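Local structure of 3-alpha-hydroxysteroid dehydrogenase (Pseudomonas sp., 2DKN) at residues Ala109-Ser114 / Tyr158-Leu163; Pro120-Leu125 / Ala152-Lys157; Asn179-Gly184 / Arg218-Ala223. The protein catalyses the NAD-dependent interconversion of 3-alpha-hydroxysteroids and 3-oxosteroids, as a Rossmann-fold enzyme of the short-chain dehydrogenase family. All coordinates share one frame; numbering follows the deposited sequence.

Interaction 1 of 3, residues Ala109-Ser114 / Tyr158-Leu163. With NAI (1,4-dihydronicotinamide adenine dinucleotide), chain C.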
# COMPACT_ATOMS: atom_id res chain seq x y z
N ALA A 109 -11.63 0.04 8.85
CA ALA A 109 -12.32 0.65 7.72
C ALA A 109 -11.32 0.87 6.58
O ALA A 109 -10.11 1.03 6.82
CB ALA A 109 -12.98 1.97 8.13
N VAL A 110 -11.81 0.83 5.34
CA VAL A 110 -10.97 1.12 4.18
C VAL A 110 -11.70 2.07 3.23
O VAL A 110 -12.90 1.89 2.93
CB VAL A 110 -10.57 -0.18 3.39
CG1 VAL A 110 -9.67 0.15 2.20
CG2 VAL A 110 -9.82 -1.16 4.31
N ILE A 111 -10.97 3.10 2.80
CA ILE A 111 -11.46 3.99 1.76
C ILE A 111 -10.81 3.57 0.45
O ILE A 111 -9.60 3.33 0.40
CB ILE A 111 -11.07 5.43 2.07
CG1 ILE A 111 -11.77 5.90 3.36
CG2 ILE A 111 -11.40 6.39 0.89
CD1 ILE A 111 -11.21 7.25 3.86
N VAL A 112 -11.61 3.46 -0.60
CA VAL A 112 -11.05 3.23 -1.93
C VAL A 112 -10.75 4.59 -2.57
O VAL A 112 -11.66 5.32 -2.97
CB VAL A 112 -11.97 2.40 -2.83
CG1 VAL A 112 -11.29 2.16 -4.22
CG2 VAL A 112 -12.26 1.05 -2.16
N GLY A 113 -9.46 4.92 -2.59
CA GLY A 113 -8.98 6.16 -3.21
C GLY A 113 -8.72 5.96 -4.70
O GLY A 113 -9.57 5.43 -5.44
N SER A 114 -7.56 6.43 -5.14
CA SER A 114 -7.17 6.38 -6.55
C SER A 114 -5.77 6.91 -6.73
O SER A 114 -5.35 7.84 -6.03
CB SER A 114 -8.12 7.23 -7.41
OG SER A 114 -7.72 7.18 -8.77
N TYR A 158 -7.61 12.98 -3.84
CA TYR A 158 -6.57 13.55 -3.01
C TYR A 158 -7.12 13.90 -1.62
O TYR A 158 -6.57 13.47 -0.60
CB TYR A 158 -5.92 14.79 -3.66
CG TYR A 158 -4.92 15.45 -2.74
CD1 TYR A 158 -3.60 15.00 -2.68
CD2 TYR A 158 -5.30 16.48 -1.89
CE1 TYR A 158 -2.68 15.58 -1.82
CE2 TYR A 158 -4.38 17.07 -1.01
CZ TYR A 158 -3.08 16.60 -0.98
OH TYR A 158 -2.14 17.15 -0.12
N ALA A 159 -8.19 14.68 -1.58
CA ALA A 159 -8.77 15.14 -0.34
C ALA A 159 -9.18 13.99 0.58
O ALA A 159 -8.90 14.02 1.78
CB ALA A 159 -9.96 16.08 -0.60
N VAL A 160 -9.85 12.98 0.03
CA VAL A 160 -10.37 11.89 0.87
C VAL A 160 -9.20 11.05 1.41
O VAL A 160 -9.28 10.49 2.50
CB VAL A 160 -11.41 11.03 0.09
CG1 VAL A 160 -10.71 10.00 -0.84
CG2 VAL A 160 -12.39 10.36 1.04
N THR A 161 -8.11 10.97 0.64
CA THR A 161 -6.89 10.27 1.12
C THR A 161 -6.25 11.02 2.28
O THR A 161 -5.91 10.41 3.32
CB THR A 161 -5.91 9.97 -0.06
OG1 THR A 161 -6.61 9.22 -1.06
CG2 THR A 161 -4.71 9.14 0.41
N CYS A 162 -6.12 12.34 2.13
CA CYS A 162 -5.66 13.23 3.21
C CYS A 162 -6.51 13.15 4.45
O CYS A 162 -6.00 13.19 5.58
CB CYS A 162 -5.64 14.69 2.73
SG CYS A 162 -4.22 15.09 1.68
N LEU A 163 -7.82 13.08 4.25
CA LEU A 163 -8.79 12.96 5.33
C LEU A 163 -8.48 11.74 6.20
O LEU A 163 -8.40 11.85 7.44
CB LEU A 163 -10.22 12.90 4.76
CG LEU A 163 -11.33 12.63 5.79
CD1 LEU A 163 -11.40 13.79 6.76
CD2 LEU A 163 -12.69 12.34 5.13
PA NAI C . -18.16 0.88 -10.58
O1A NAI C . -18.88 1.95 -11.29
O2A NAI C . -18.18 -0.47 -11.18
O5B NAI C . -18.71 0.76 -9.08
C5B NAI C . -18.96 1.90 -8.31
C4B NAI C . -20.27 1.66 -7.57
O4B NAI C . -20.47 2.83 -6.81
C3B NAI C . -21.46 1.48 -8.50
O3B NAI C . -22.26 0.38 -8.12
C2B NAI C . -22.23 2.77 -8.26
O2B NAI C . -23.63 2.65 -8.44
C1B NAI C . -21.83 3.13 -6.82
N9A NAI C . -22.14 4.56 -6.68
C8A NAI C . -21.69 5.61 -7.47
N7A NAI C . -22.30 6.74 -7.02
C5A NAI C . -23.13 6.42 -5.99
C6A NAI C . -24.00 7.17 -5.18
N6A NAI C . -24.29 8.47 -5.42
N1A NAI C . -24.71 6.52 -4.20
C2A NAI C . -24.59 5.16 -4.00
N3A NAI C . -23.74 4.42 -4.80
C4A NAI C . -23.03 5.05 -5.78
O3 NAI C . -16.67 1.46 -10.41
PN NAI C . -15.42 0.79 -9.64
O1N NAI C . -15.78 -0.45 -8.94
O2N NAI C . -14.32 0.74 -10.63
O5D NAI C . -15.11 1.95 -8.58
C5D NAI C . -15.06 1.69 -7.19
C4D NAI C . -14.15 2.75 -6.58
O4D NAI C . -12.84 2.55 -7.11
C3D NAI C . -14.55 4.17 -6.94
O3D NAI C . -14.35 4.98 -5.78
C2D NAI C . -13.51 4.58 -7.97
O2D NAI C . -13.25 5.96 -7.92
C1D NAI C . -12.29 3.79 -7.50
N1N NAI C . -11.26 3.61 -8.55
C2N NAI C . -11.57 2.93 -9.70
C3N NAI C . -10.61 2.76 -10.68
C7N NAI C . -10.93 1.96 -11.91
O7N NAI C . -9.95 1.96 -12.90
N7N NAI C . -12.08 1.27 -12.04
C4N NAI C . -9.31 3.27 -10.49
C5N NAI C . -9.00 3.93 -9.29
C6N NAI C . -9.99 4.10 -8.33
O HOH W 1 -5.78 7.51 -3.00
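Ile111 and Val160 supply the apolar part of this contact, in which helix 149-166 packs on one face of the parallel Rossmann sheet at strand 108-112. The CG2 methyl of Ile111 sits equally far, 4.1 Å, from CG1 and CG2 of Val160, and this even spacing shows the methyl seated against the fork of the valine. The two side chains pass each other in opposite directions. With Ile111 CG1 beside the backbone N (chi1 -65°), the extended chi2 (169°) carries CD1 toward the helix backbone, to 4.0 Å from the carbonyl O of Val160. Leu94 and Ala164 pack round the same isoleucine, while Val110 and Val112 turn to the other face of the sheet and meet Ile224 of helix 217-228.

Where the strand ends, Gly113 and Thr161 bring their backbones together, with CA atoms 6.3 Å apart. A beta carbon modelled on the glycine would fall close to the threonine hydroxyl, so the close approach probably relies on the glycine having no side chain. One water then bridges the segments: it accepts from Ser114 N at 3.0 Å and donates to Thr161 OG1 at 2.7 Å. That hydroxyl also bonds to Lys157 O, one turn back in the helix, which helps fix its position. On its outer side the helix meets the second subunit, where Phe255 of that chain packs on Tyr158, Thr161 and Cys162.

The end of the strand also forms part of the NADH pocket. Val112 CG1 lies 3.3 Å from O4D of the nicotinamide ribose, and Gly113 O approaches C6N of the nicotinamide at 3.2 Å. Ser114 OG, bonded to Ala116 N, stands 3.5 Å from nicotinamide C5N.

Interaction 2 of 3, residues Pro120-Leu125 / Ala152-Lys157. With NAI (1,4-dihydronicotinamide adenine dinucleotide), chain C.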
# COMPACT_ATOMS: atom_id res chain seq x y z
N PRO A 120 -0.21 15.67 -10.56
CA PRO A 120 0.46 16.92 -10.18
C PRO A 120 -0.52 18.09 -10.04
O PRO A 120 -1.42 18.25 -10.86
CB PRO A 120 1.43 17.17 -11.34
CG PRO A 120 1.69 15.80 -11.91
CD PRO A 120 0.35 15.08 -11.78
N GLY A 121 -0.35 18.87 -8.97
CA GLY A 121 -1.18 20.04 -8.73
C GLY A 121 -2.48 19.75 -7.99
O GLY A 121 -3.19 20.68 -7.59
N ALA A 122 -2.82 18.47 -7.80
CA ALA A 122 -4.08 18.12 -7.13
C ALA A 122 -4.16 18.71 -5.73
O ALA A 122 -5.23 19.16 -5.28
CB ALA A 122 -4.28 16.60 -7.09
N ALA A 123 -3.03 18.72 -5.04
CA ALA A 123 -3.00 19.17 -3.66
C ALA A 123 -3.35 20.64 -3.56
O ALA A 123 -3.89 21.08 -2.55
CB ALA A 123 -1.64 18.90 -3.03
N GLU A 124 -3.07 21.42 -4.60
CA GLU A 124 -3.29 22.86 -4.53
C GLU A 124 -4.60 23.33 -5.15
O GLU A 124 -4.84 24.52 -5.18
CB GLU A 124 -2.11 23.71 -5.07
CG GLU A 124 -1.16 23.03 -5.99
CD GLU A 124 -0.26 22.05 -5.28
OE1 GLU A 124 0.15 21.07 -5.93
OE2 GLU A 124 0.02 22.25 -4.07
N LEU A 125 -5.43 22.41 -5.61
CA LEU A 125 -6.76 22.77 -6.09
C LEU A 125 -7.59 23.39 -4.96
O LEU A 125 -7.68 22.82 -3.88
CB LEU A 125 -7.49 21.52 -6.65
CG LEU A 125 -6.93 20.87 -7.92
CD1 LEU A 125 -7.50 19.45 -8.11
CD2 LEU A 125 -7.17 21.75 -9.16
N ALA A 152 -11.93 17.45 -10.61
CA ALA A 152 -12.76 17.09 -9.46
C ALA A 152 -12.47 15.66 -9.00
O ALA A 152 -12.52 15.37 -7.80
CB ALA A 152 -14.25 17.23 -9.80
N TYR A 153 -12.19 14.77 -9.95
CA TYR A 153 -11.82 13.40 -9.61
C TYR A 153 -10.50 13.33 -8.82
O TYR A 153 -10.44 12.75 -7.72
CB TYR A 153 -11.75 12.54 -10.88
CG TYR A 153 -11.54 11.08 -10.58
CD1 TYR A 153 -12.56 10.33 -10.05
CD2 TYR A 153 -10.32 10.44 -10.85
CE1 TYR A 153 -12.41 9.00 -9.75
CE2 TYR A 153 -10.16 9.05 -10.55
CZ TYR A 153 -11.22 8.37 -9.99
OH TYR A 153 -11.17 7.00 -9.67
N ALA A 154 -9.44 13.92 -9.37
CA ALA A 154 -8.16 13.97 -8.67
C ALA A 154 -8.28 14.72 -7.35
O ALA A 154 -7.73 14.28 -6.35
CB ALA A 154 -7.08 14.63 -9.53
N GLY A 155 -9.00 15.84 -7.35
CA GLY A 155 -9.14 16.66 -6.14
C GLY A 155 -9.85 15.85 -5.06
O GLY A 155 -9.43 15.85 -3.91
N SER A 156 -10.93 15.17 -5.43
CA SER A 156 -11.73 14.48 -4.42
C SER A 156 -10.95 13.30 -3.87
O SER A 156 -11.02 13.01 -2.69
CB SER A 156 -13.09 14.06 -4.99
OG SER A 156 -12.96 13.16 -6.09
N LYS A 157 -10.20 12.63 -4.74
CA LYS A 157 -9.44 11.45 -4.33
C LYS A 157 -8.25 11.87 -3.47
O LYS A 157 -7.95 11.23 -2.44
CB LYS A 157 -9.02 10.62 -5.56
CG LYS A 157 -10.19 9.94 -6.22
CD LYS A 157 -10.88 8.94 -5.28
CE LYS A 157 -11.87 8.05 -6.03
NZ LYS A 157 -12.48 7.01 -5.10
PA NAI C . -18.16 0.88 -10.58
O1A NAI C . -18.88 1.95 -11.29
O2A NAI C . -18.18 -0.47 -11.18
O5B NAI C . -18.71 0.76 -9.08
C5B NAI C . -18.96 1.90 -8.31
C4B NAI C . -20.27 1.66 -7.57
O4B NAI C . -20.47 2.83 -6.81
C3B NAI C . -21.46 1.48 -8.50
O3B NAI C . -22.26 0.38 -8.12
C2B NAI C . -22.23 2.77 -8.26
O2B NAI C . -23.63 2.65 -8.44
C1B NAI C . -21.83 3.13 -6.82
N9A NAI C . -22.14 4.56 -6.68
C8A NAI C . -21.69 5.61 -7.47
N7A NAI C . -22.30 6.74 -7.02
C5A NAI C . -23.13 6.42 -5.99
C6A NAI C . -24.00 7.17 -5.18
N6A NAI C . -24.29 8.47 -5.42
N1A NAI C . -24.71 6.52 -4.20
C2A NAI C . -24.59 5.16 -4.00
N3A NAI C . -23.74 4.42 -4.80
C4A NAI C . -23.03 5.05 -5.78
O3 NAI C . -16.67 1.46 -10.41
PN NAI C . -15.42 0.79 -9.64
O1N NAI C . -15.78 -0.45 -8.94
O2N NAI C . -14.32 0.74 -10.63
O5D NAI C . -15.11 1.95 -8.58
C5D NAI C . -15.06 1.69 -7.19
C4D NAI C . -14.15 2.75 -6.58
O4D NAI C . -12.84 2.55 -7.11
C3D NAI C . -14.55 4.17 -6.94
O3D NAI C . -14.35 4.98 -5.78
C2D NAI C . -13.51 4.58 -7.97
O2D NAI C . -13.25 5.96 -7.92
C1D NAI C . -12.29 3.79 -7.50
N1N NAI C . -11.26 3.61 -8.55
C2N NAI C . -11.57 2.93 -9.70
C3N NAI C . -10.61 2.76 -10.68
C7N NAI C . -10.93 1.96 -11.91
O7N NAI C . -9.95 1.96 -12.90
N7N NAI C . -12.08 1.27 -12.04
C4N NAI C . -9.31 3.27 -10.49
C5N NAI C . -9.00 3.93 -9.29
C6N NAI C . -9.99 4.10 -8.33
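Leu125 meets bare backbone on helix 149-166: its CD1 methyl lies 3.8 Å from CA of Gly155 and 4.0 Å from N of the same residue. A beta carbon modelled on Gly155 would come too close to CD1, so the lack of a side chain probably lets the methyl in. Beside it Ala122 CB meets Ala154 CB at 4.2 Å, methyl to methyl. The loop 120-125 turns tightly before helix 126-133, with backbone bonds from Glu124 N to Gly121 O and from Leu125 N to Ala122 O, and this turn presents Ala122 and Leu125 to the helix together.

The coenzyme side of the same helical segment carries Tyr153 and Lys157, spaced as in the YxxxK motif of short-chain dehydrogenases. Lys157 starts with CG beside its backbone N and bends at chi2 (-63°), then runs on extended. Its CG lies 4.2 Å above the plane of the Tyr153 ring, over the centre, so the two side chains reach the ribose side by side. O2D of NADH lies near the plane of that ring, at its edge, and shares a 2.9 Å hydrogen bond with Tyr153 OH. Lys157 NZ donates to O3D at 2.8 Å and more weakly to O2D. Val112 O also accepts from NZ, tying the amine to the end of strand 108-112.

Ribose O2D is thus held chiefly by Tyr153 OH, with a weak second bond from the lysine, which binds O3D more firmly. This is consistent with the family pattern, in which the lysine of YxxxK holds the ribose and the tyrosine probably serves as the acid-base residue.

Interaction 3 of 3, residues Asn179-Gly184 / Arg218-Ala223. With NAI (1,4-dihydronicotinamide adenine dinucleotide), chain C.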
# COMPACT_ATOMS: atom_id res chain seq x y z
N ASN A 179 -7.50 2.77 6.70
CA ASN A 179 -6.48 2.78 5.67
C ASN A 179 -7.11 3.12 4.33
O ASN A 179 -8.33 3.12 4.20
CB ASN A 179 -5.80 1.41 5.60
CG ASN A 179 -4.99 1.12 6.86
OD1 ASN A 179 -3.93 1.72 7.07
ND2 ASN A 179 -5.49 0.25 7.70
N VAL A 180 -6.29 3.43 3.35
CA VAL A 180 -6.77 3.72 1.99
C VAL A 180 -6.13 2.75 1.01
O VAL A 180 -4.94 2.46 1.12
CB VAL A 180 -6.35 5.14 1.57
CG1 VAL A 180 -6.82 5.47 0.13
CG2 VAL A 180 -6.87 6.18 2.58
N VAL A 181 -6.93 2.23 0.07
CA VAL A 181 -6.39 1.49 -1.06
C VAL A 181 -6.47 2.40 -2.27
O VAL A 181 -7.50 3.03 -2.50
CB VAL A 181 -7.17 0.15 -1.27
CG1 VAL A 181 -6.84 -0.46 -2.58
CG2 VAL A 181 -6.80 -0.83 -0.13
N ALA A 182 -5.38 2.49 -3.01
CA ALA A 182 -5.31 3.38 -4.16
C ALA A 182 -5.09 2.57 -5.44
O ALA A 182 -3.95 2.24 -5.81
CB ALA A 182 -4.21 4.43 -3.97
N PRO A 183 -6.19 2.21 -6.11
CA PRO A 183 -6.07 1.43 -7.35
C PRO A 183 -5.55 2.29 -8.50
O PRO A 183 -5.73 3.51 -8.51
CB PRO A 183 -7.52 0.99 -7.64
CG PRO A 183 -8.31 1.28 -6.39
CD PRO A 183 -7.59 2.44 -5.72
N GLY A 184 -4.87 1.63 -9.44
CA GLY A 184 -4.59 2.21 -10.74
C GLY A 184 -5.76 1.68 -11.55
O GLY A 184 -6.85 1.46 -11.01
N ARG A 218 -11.35 -8.24 -8.36
CA ARG A 218 -11.06 -9.13 -7.24
C ARG A 218 -9.66 -8.87 -6.66
O ARG A 218 -9.44 -9.10 -5.47
CB ARG A 218 -11.19 -10.59 -7.69
CG ARG A 218 -10.63 -11.62 -6.73
CD ARG A 218 -11.55 -11.95 -5.60
NE ARG A 218 -11.12 -13.19 -4.95
CZ ARG A 218 -11.88 -14.27 -4.80
NH1 ARG A 218 -11.38 -15.34 -4.19
NH2 ARG A 218 -13.14 -14.27 -5.23
N GLU A 219 -8.71 -8.43 -7.49
CA GLU A 219 -7.34 -8.17 -7.01
C GLU A 219 -7.33 -6.97 -6.05
O GLU A 219 -6.62 -6.96 -5.03
CB GLU A 219 -6.37 -7.94 -8.17
CG GLU A 219 -6.26 -9.15 -9.07
CD GLU A 219 -5.31 -8.93 -10.20
OE1 GLU A 219 -4.16 -9.40 -10.08
OE2 GLU A 219 -5.69 -8.31 -11.21
N VAL A 220 -8.14 -5.97 -6.36
CA VAL A 220 -8.31 -4.85 -5.44
C VAL A 220 -9.06 -5.29 -4.20
O VAL A 220 -8.69 -4.93 -3.08
CB VAL A 220 -8.99 -3.65 -6.11
CG1 VAL A 220 -9.24 -2.52 -5.07
CG2 VAL A 220 -8.11 -3.13 -7.26
N ALA A 221 -10.10 -6.11 -4.37
CA ALA A 221 -10.85 -6.63 -3.25
C ALA A 221 -9.96 -7.38 -2.25
O ALA A 221 -10.13 -7.27 -1.03
CB ALA A 221 -11.97 -7.53 -3.75
N GLU A 222 -8.99 -8.14 -2.77
CA GLU A 222 -8.10 -8.92 -1.89
C GLU A 222 -7.27 -8.00 -1.04
O GLU A 222 -7.06 -8.26 0.13
CB GLU A 222 -7.17 -9.83 -2.69
CG GLU A 222 -7.86 -11.03 -3.33
CD GLU A 222 -8.06 -12.19 -2.39
OE1 GLU A 222 -8.42 -13.28 -2.90
OE2 GLU A 222 -7.90 -12.03 -1.16
N ALA A 223 -6.77 -6.91 -1.62
CA ALA A 223 -6.02 -5.91 -0.83
C ALA A 223 -6.91 -5.26 0.25
O ALA A 223 -6.48 -5.06 1.40
CB ALA A 223 -5.44 -4.88 -1.74
PA NAI C . -18.16 0.88 -10.58
O1A NAI C . -18.88 1.95 -11.29
O2A NAI C . -18.18 -0.47 -11.18
O5B NAI C . -18.71 0.76 -9.08
C5B NAI C . -18.96 1.90 -8.31
C4B NAI C . -20.27 1.66 -7.57
O4B NAI C . -20.47 2.83 -6.81
C3B NAI C . -21.46 1.48 -8.50
O3B NAI C . -22.26 0.38 -8.12
C2B NAI C . -22.23 2.77 -8.26
O2B NAI C . -23.63 2.65 -8.44
C1B NAI C . -21.83 3.13 -6.82
N9A NAI C . -22.14 4.56 -6.68
C8A NAI C . -21.69 5.61 -7.47
N7A NAI C . -22.30 6.74 -7.02
C5A NAI C . -23.13 6.42 -5.99
C6A NAI C . -24.00 7.17 -5.18
N6A NAI C . -24.29 8.47 -5.42
N1A NAI C . -24.71 6.52 -4.20
C2A NAI C . -24.59 5.16 -4.00
N3A NAI C . -23.74 4.42 -4.80
C4A NAI C . -23.03 5.05 -5.78
O3 NAI C . -16.67 1.46 -10.41
PN NAI C . -15.42 0.79 -9.64
O1N NAI C . -15.78 -0.45 -8.94
O2N NAI C . -14.32 0.74 -10.63
O5D NAI C . -15.11 1.95 -8.58
C5D NAI C . -15.06 1.69 -7.19
C4D NAI C . -14.15 2.75 -6.58
O4D NAI C . -12.84 2.55 -7.11
C3D NAI C . -14.55 4.17 -6.94
O3D NAI C . -14.35 4.98 -5.78
C2D NAI C . -13.51 4.58 -7.97
O2D NAI C . -13.25 5.96 -7.92
C1D NAI C . -12.29 3.79 -7.50
N1N NAI C . -11.26 3.61 -8.55
C2N NAI C . -11.57 2.93 -9.70
C3N NAI C . -10.61 2.76 -10.68
C7N NAI C . -10.93 1.96 -11.91
O7N NAI C . -9.95 1.96 -12.90
N7N NAI C . -12.08 1.27 -12.04
C4N NAI C . -9.31 3.27 -10.49
C5N NAI C . -9.00 3.93 -9.29
C6N NAI C . -9.99 4.10 -8.33
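Val181 and Val220 lie alongside each other, pointing in roughly opposite directions, where helix 217-228 covers strand 177-183 of the Rossmann sheet, their CG1 methyls 4.0 Å apart. The axes of 179-183 and 218-223 run nearly antiparallel (161°), 9.6 Å apart at closest. Being two apart on an extended strand, Val181 and Pro183 both face the helix. Val220 CG1, placed opposite its backbone N (chi1 176°), reaches both: it also lies 4.1 Å from Pro183 CG. Its CG2 comes to 4.2 Å from Pro183 CB. Nearer the N-terminal end of the strand, Val181 CG2 approaches the backbone of Ala223, and beyond it Val242 fills in from the next strand. Helix 217-228 also borders the dimer partner, with Glu219 OE1 hydrogen-bonded to Ser233 OG of the second subunit.

Pro183 has a second neighbour in the coenzyme, CB standing 3.7 Å from nicotinamide C5N and CG 3.8 Å from C6N. Replacing Pro183 by an alanine removes CG and CD, which would probably leave a gap between Val220 CG1 and nicotinamide C6N. Just beyond, Gly184 O lies 3.1 Å from C4N, the carbon that carries the transferable hydride in NADH.

From the N terminus, strand 108-112 opens interaction 1, and the loop 120-125 opens interaction 2 soon after. Helix 149-166 closes both in turn, first interaction 2 at 152-157 and then interaction 1 at 158-163, so the shorter loop lies wholly within the longer one. Interaction 3 follows in series, running from strand 177-183 to helix 217-228, and crosses neither. Strands 108-112 and 177-183 are sheet neighbours, joined by a probable bond from Gly113 N to Val181 O at 2.7 Å, and their two helices cover opposite faces. Interactions 2 and 3 do not touch, nearest atoms being about 6 Å apart, yet all three border NADH.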